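Local atomic coordinates of Poly(Beta-D-mannuronate) lyase (Pseudopedobacter saltans, PDB entry 7O79), a protein that probably cleaves poly(beta-D-mannuronate), the mannuronate-rich form of alginate, as a polysaccharide lyase of family 6 built on a parallel beta-helix. Residues 282-287 against 349-354. Residues are numbered along the deposited sequence; the frame is centred on the assembly and turned at random.
Sequences LICGEY and MLLPEN
A classic beta bulge, in which two residues, M349 and L350, stand against the single G285, joins two loops that rise from the parallel beta-helix of this PL6 lyase: one runs on from strand 280-283, the other leads into strand 356-364. The bridge is antiparallel and hydrogen-bonded. G285 N donates to an in-plane lone pair of L350 O at 2.9 Å. L350 N returns the bond to G285 O at 2.8 Å, tilted 26° from that carbonyl's plane. L350 O also accepts a hydrogen bond from a water, whose second O-H bonds to I283 O, and the CA of C284 lies 3.2 Å from the same oxygen. The side chain of L350 runs alongside the opposing backbone: CG is anti to its own carbonyl carbon (chi1 -65°), which brings CD1 to 3.4 Å from E286 O while CD2 faces Y287 CB. The bent chain of M349 sets SD 3.7 Å from Y287 CB. The same sulfur makes an oblique Met-aromatic contact with the ring centre of Y287 at 5.4 Å, and F385 meets that ring edge-to-face. Next to the bridged pair, C284 SG touches L351 CD2, and P352 CG packs on L282 CB at 3.8 Å. An alanine at L350 would probably leave E286 O and Y287 CB without the methyls now packed on them, opening a gap there. Two main-chain hydrogen bonds thus join the loops, with apolar packing around them.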
loop_
_atom_site.group_PDB
_atom_site.type_symbol
_atom_site.label_atom_id
_atom_site.label_comp_id
_atom_site.label_asym_id
_atom_site.label_seq_id
_atom_site.Cartn_x
_atom_site.Cartn_y
_atom_site.Cartn_z
ATOM N N LEU A 282 0.355 12.778 11.730
ATOM C CA LEU A 282 -1.095 12.839 11.862
ATOM C C LEU A 282 -1.525 14.134 11.185
ATOM O O LEU A 282 -1.264 15.221 11.711
ATOM C CB LEU A 282 -1.497 12.834 13.332
ATOM C CG LEU A 282 -0.966 11.646 14.136
ATOM C CD1 LEU A 282 -1.690 11.585 15.458
ATOM C CD2 LEU A 282 -1.088 10.342 13.371
ATOM N N ILE A 283 -2.157 14.030 10.008
ATOM C CA ILE A 283 -2.386 15.224 9.193
ATOM C C ILE A 283 -3.664 15.927 9.643
ATOM O O ILE A 283 -4.569 15.317 10.226
ATOM C CB ILE A 283 -2.424 14.862 7.690
ATOM C CG1 ILE A 283 -2.048 16.082 6.825
ATOM C CG2 ILE A 283 -3.776 14.299 7.308
ATOM C CD1 ILE A 283 -1.668 15.757 5.391
ATOM N N CYS A 284 -3.740 17.231 9.394
ATOM C CA CYS A 284 -4.927 17.982 9.779
ATOM C C CYS A 284 -6.080 17.680 8.824
ATOM O O CYS A 284 -5.892 17.548 7.611
ATOM C CB CYS A 284 -4.642 19.485 9.786
ATOM S SG CYS A 284 -3.424 20.039 10.997
ATOM N N GLY A 285 -7.267 17.558 9.374
ATOM C CA GLY A 285 -8.429 17.282 8.559
ATOM C C GLY A 285 -9.070 18.561 8.063
ATOM O O GLY A 285 -8.771 19.662 8.537
ATOM N N GLU A 286 -9.986 18.398 7.116
ATOM C CA GLU A 286 -10.708 19.526 6.545
ATOM C C GLU A 286 -12.100 19.671 7.145
ATOM O O GLU A 286 -12.876 18.712 7.173
ATOM C CB GLU A 286 -10.818 19.402 5.028
ATOM C CG GLU A 286 -11.367 20.699 4.466
ATOM C CD GLU A 286 -11.412 20.746 2.968
ATOM O OE1 GLU A 286 -11.885 19.779 2.328
ATOM O OE2 GLU A 286 -10.993 21.789 2.442
ATOM N N TYR A 287 -12.418 20.880 7.600
ATOM C CA TYR A 287 -13.766 21.215 8.056
ATOM C C TYR A 287 -14.681 21.428 6.855
ATOM O O TYR A 287 -14.329 22.178 5.943
ATOM C CB TYR A 287 -13.705 22.482 8.902
ATOM C CG TYR A 287 -15.028 22.987 9.435
ATOM C CD1 TYR A 287 -15.673 22.346 10.498
ATOM C CD2 TYR A 287 -15.633 24.116 8.879
ATOM C CE1 TYR A 287 -16.885 22.832 10.995
ATOM C CE2 TYR A 287 -16.828 24.597 9.359
ATOM C CZ TYR A 287 -17.448 23.968 10.418
ATOM O OH TYR A 287 -18.639 24.474 10.888
ATOM N N MET A 349 -7.812 22.654 8.662
ATOM C CA MET A 349 -7.562 23.200 9.980
ATOM C C MET A 349 -8.052 22.364 11.163
ATOM O O MET A 349 -8.005 22.846 12.303
ATOM C CB MET A 349 -8.113 24.627 10.008
ATOM C CG MET A 349 -9.610 24.639 9.606
ATOM S SD MET A 349 -10.901 24.108 10.609
ATOM C CE MET A 349 -10.958 25.324 11.912
ATOM N N LEU A 350 -8.418 21.100 10.961
ATOM C CA LEU A 350 -8.862 20.247 12.055
ATOM C C LEU A 350 -7.639 19.557 12.659
ATOM O O LEU A 350 -7.070 18.642 12.061
ATOM C CB LEU A 350 -9.903 19.243 11.561
ATOM C CG LEU A 350 -11.217 19.881 11.078
ATOM C CD1 LEU A 350 -12.154 18.829 10.525
ATOM C CD2 LEU A 350 -11.920 20.694 12.187
ATOM N N LEU A 351 -7.238 19.997 13.845
ATOM C CA LEU A 351 -6.127 19.381 14.542
ATOM C C LEU A 351 -6.529 17.992 15.047
ATOM O O LEU A 351 -7.677 17.782 15.444
ATOM C CB LEU A 351 -5.712 20.261 15.715
ATOM C CG LEU A 351 -5.177 21.628 15.297
ATOM C CD1 LEU A 351 -4.850 22.460 16.516
ATOM C CD2 LEU A 351 -3.932 21.438 14.419
ATOM N N PRO A 352 -5.597 17.036 15.065
ATOM C CA PRO A 352 -5.930 15.703 15.583
ATOM C C PRO A 352 -6.433 15.804 17.017
ATOM O O PRO A 352 -5.989 16.660 17.785
ATOM C CB PRO A 352 -4.603 14.939 15.486
ATOM C CG PRO A 352 -3.816 15.700 14.400
ATOM C CD PRO A 352 -4.180 17.128 14.662
ATOM N N GLU A 353 -7.414 14.960 17.356
ATOM C CA GLU A 353 -8.075 15.052 18.651
ATOM C C GLU A 353 -8.472 13.660 19.115
ATOM O O GLU A 353 -8.743 12.771 18.308
ATOM C CB GLU A 353 -9.319 15.951 18.608
ATOM C CG GLU A 353 -10.451 15.355 17.767
ATOM C CD GLU A 353 -11.768 16.128 17.815
ATOM O OE1 GLU A 353 -11.834 17.225 18.416
ATOM O OE2 GLU A 353 -12.748 15.625 17.216
ATOM N N ASN A 354 -8.491 13.478 20.432
ATOM C CA ASN A 354 -8.923 12.226 21.057
ATOM C C ASN A 354 -8.154 11.009 20.550
ATOM O O ASN A 354 -8.718 9.917 20.450
ATOM C CB ASN A 354 -10.426 12.000 20.875
ATOM C CG ASN A 354 -10.994 11.052 21.916
ATOM O OD1 ASN A 354 -10.618 11.120 23.068
ATOM N ND2 ASN A 354 -11.885 10.167 21.510
HETATM O O HOH W 1 -6.606 15.640 12.098
#